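Local coordinates for protein 23S rRNA-specific endonuclease VapC20 (Mycobacterium tuberculosis H37Rv, PDB 5WZF) that is the toxin of a type II toxin-antitoxin system, a magnesium-dependent endoribonuclease that cleaves 23S rRNA within the sarcin-ricin loop, at residues D90-A95 / D111-A116. Sequence-based numbering, arbitrary orientation.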
loop_
_atom_site.group_PDB
_atom_site.type_symbol
_atom_site.label_atom_id
_atom_site.label_comp_id
_atom_site.label_asym_id
_atom_site.label_seq_id
_atom_site.Cartn_x
_atom_site.Cartn_y
_atom_site.Cartn_z
ATOM N N ASP A 90 2.857 -13.445 7.486
ATOM C CA ASP A 90 1.974 -14.599 7.334
ATOM C C ASP A 90 0.580 -14.184 6.876
ATOM O O ASP A 90 -0.026 -14.855 6.043
ATOM C CB ASP A 90 1.880 -15.390 8.642
ATOM C CG ASP A 90 3.157 -16.146 8.960
ATOM O OD1 ASP A 90 3.898 -16.488 8.013
ATOM O OD2 ASP A 90 3.413 -16.411 10.153
ATOM N N LEU A 91 0.071 -13.081 7.415
ATOM C CA LEU A 91 -1.229 -12.581 6.988
ATOM C C LEU A 91 -1.169 -12.076 5.553
ATOM O O LEU A 91 -2.126 -12.232 4.794
ATOM C CB LEU A 91 -1.724 -11.472 7.922
ATOM C CG LEU A 91 -2.567 -11.946 9.109
ATOM C CD1 LEU A 91 -3.199 -10.772 9.833
ATOM C CD2 LEU A 91 -3.632 -12.923 8.645
ATOM N N GLU A 92 -0.045 -11.476 5.176
ATOM C CA GLU A 92 0.141 -11.061 3.790
ATOM C C GLU A 92 0.154 -12.279 2.865
ATOM O O GLU A 92 -0.411 -12.243 1.776
ATOM C CB GLU A 92 1.430 -10.245 3.629
ATOM C CG GLU A 92 1.335 -8.834 4.210
ATOM C CD GLU A 92 2.591 -8.006 3.974
ATOM O OE1 GLU A 92 3.578 -8.557 3.457
ATOM O OE2 GLU A 92 2.583 -6.806 4.307
ATOM N N GLU A 93 0.789 -13.361 3.303
ATOM C CA GLU A 93 0.805 -14.584 2.507
ATOM C C GLU A 93 -0.610 -15.135 2.307
ATOM O O GLU A 93 -0.957 -15.591 1.216
ATOM C CB GLU A 93 1.703 -15.641 3.156
ATOM C CG GLU A 93 1.743 -16.970 2.414
ATOM C CD GLU A 93 2.305 -16.855 1.005
ATOM O OE1 GLU A 93 1.960 -17.712 0.163
ATOM O OE2 GLU A 93 3.091 -15.922 0.734
ATOM N N GLN A 94 -1.427 -15.087 3.357
ATOM C CA GLN A 94 -2.816 -15.526 3.245
ATOM C C GLN A 94 -3.569 -14.633 2.268
ATOM O O GLN A 94 -4.381 -15.110 1.474
ATOM C CB GLN A 94 -3.516 -15.517 4.607
ATOM C CG GLN A 94 -2.926 -16.464 5.640
ATOM C CD GLN A 94 -3.658 -16.398 6.969
ATOM O OE1 GLN A 94 -4.875 -16.207 7.010
ATOM N NE2 GLN A 94 -2.920 -16.555 8.064
ATOM N N ALA A 95 -3.291 -13.333 2.330
ATOM C CA ALA A 95 -3.913 -12.370 1.428
ATOM C C ALA A 95 -3.512 -12.626 -0.027
ATOM O O ALA A 95 -4.344 -12.555 -0.927
ATOM C CB ALA A 95 -3.552 -10.952 1.838
ATOM N N ASP A 111 -6.992 -4.233 0.440
ATOM C CA ASP A 111 -8.267 -4.842 0.809
ATOM C C ASP A 111 -8.089 -6.313 1.194
ATOM O O ASP A 111 -8.684 -6.782 2.161
ATOM C CB ASP A 111 -9.278 -4.703 -0.331
ATOM C CG ASP A 111 -9.976 -3.353 -0.331
ATOM O OD1 ASP A 111 -9.602 -2.481 0.480
ATOM O OD2 ASP A 111 -10.899 -3.160 -1.147
ATOM N N ALA A 112 -7.252 -7.035 0.453
ATOM C CA ALA A 112 -7.013 -8.444 0.745
ATOM C C ALA A 112 -6.380 -8.639 2.121
ATOM O O ALA A 112 -6.723 -9.579 2.835
ATOM C CB ALA A 112 -6.135 -9.064 -0.322
ATOM N N THR A 113 -5.444 -7.764 2.481
ATOM C CA THR A 113 -4.824 -7.830 3.802
ATOM C C THR A 113 -5.838 -7.450 4.873
ATOM O O THR A 113 -5.836 -8.013 5.968
ATOM C CB THR A 113 -3.586 -6.910 3.918
ATOM O OG1 THR A 113 -3.971 -5.543 3.729
ATOM C CG2 THR A 113 -2.539 -7.291 2.883
ATOM N N SER A 114 -6.698 -6.488 4.553
ATOM C CA SER A 114 -7.751 -6.080 5.476
ATOM C C SER A 114 -8.702 -7.239 5.748
ATOM O O SER A 114 -9.075 -7.486 6.896
ATOM C CB SER A 114 -8.529 -4.879 4.932
ATOM O OG SER A 114 -7.757 -3.692 5.002
ATOM N N PHE A 115 -9.089 -7.944 4.688
ATOM C CA PHE A 115 -9.959 -9.113 4.824
ATOM C C PHE A 115 -9.287 -10.183 5.681
ATOM O O PHE A 115 -9.930 -10.815 6.512
ATOM C CB PHE A 115 -10.321 -9.709 3.451
ATOM C CG PHE A 115 -10.989 -8.740 2.510
ATOM C CD1 PHE A 115 -11.639 -7.612 2.984
ATOM C CD2 PHE A 115 -10.960 -8.963 1.140
ATOM C CE1 PHE A 115 -12.246 -6.722 2.113
ATOM C CE2 PHE A 115 -11.565 -8.076 0.262
ATOM C CZ PHE A 115 -12.211 -6.955 0.749
ATOM N N ALA A 116 -7.991 -10.388 5.470
ATOM C CA ALA A 116 -7.250 -11.381 6.238
ATOM C C ALA A 116 -7.191 -11.007 7.717
ATOM O O ALA A 116 -7.320 -11.870 8.588
ATOM C CB ALA A 116 -5.839 -11.553 5.674
HETATM O O HOH W 1 -6.783 -14.679 8.325
#
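Helices 89-101 and 109-121 of the PIN domain pack through small residues here, A95 and A116 each setting a methyl against the other helix's backbone. CB of A95 lies 3.6 Å from O of A112 and also meets the CB of that residue at 3.9 Å, while CG2 of T113 flanks the same methyl from the next position along the chain. One turn on, CB of A116 sits 3.9 Å from the carbonyl O of L91. CD2 of L91 comes alongside A116, 3.9 Å from the CB of A116, and also touches the carbonyl oxygen of A116.

With alanines at these places the axes of the short segments come within 8.4 Å, their N-to-C directions 114° apart. No direct hydrogen bond joins the two segments. A single water does so instead, donating to OE1 of Q94 and to O of A116, the latter at 2.9 Å.

The contact belongs to the α/β architecture of PIN nucleases, in which helices surround a parallel sheet. D111, a predicted magnesium ligand, projects from helix 109-121 away from this interface, and its carboxylate lies close to that of D18, the other predicted ligand. T113 is turned so that OG1 stands between its backbone N and carbonyl carbon (chi1 62°), where it bonds to the carbonyl of V110; CG2 is thereby left to face A95. The CG of E92 makes a looser approach, 4.4 Å from CG2 of T113. The buried carboxylate of E92 extends past the interface, where its OE2 hydrogen-bonds with NE2 of H52 in helix 51-64 and with ND2 of N51 of the neighbouring subunit.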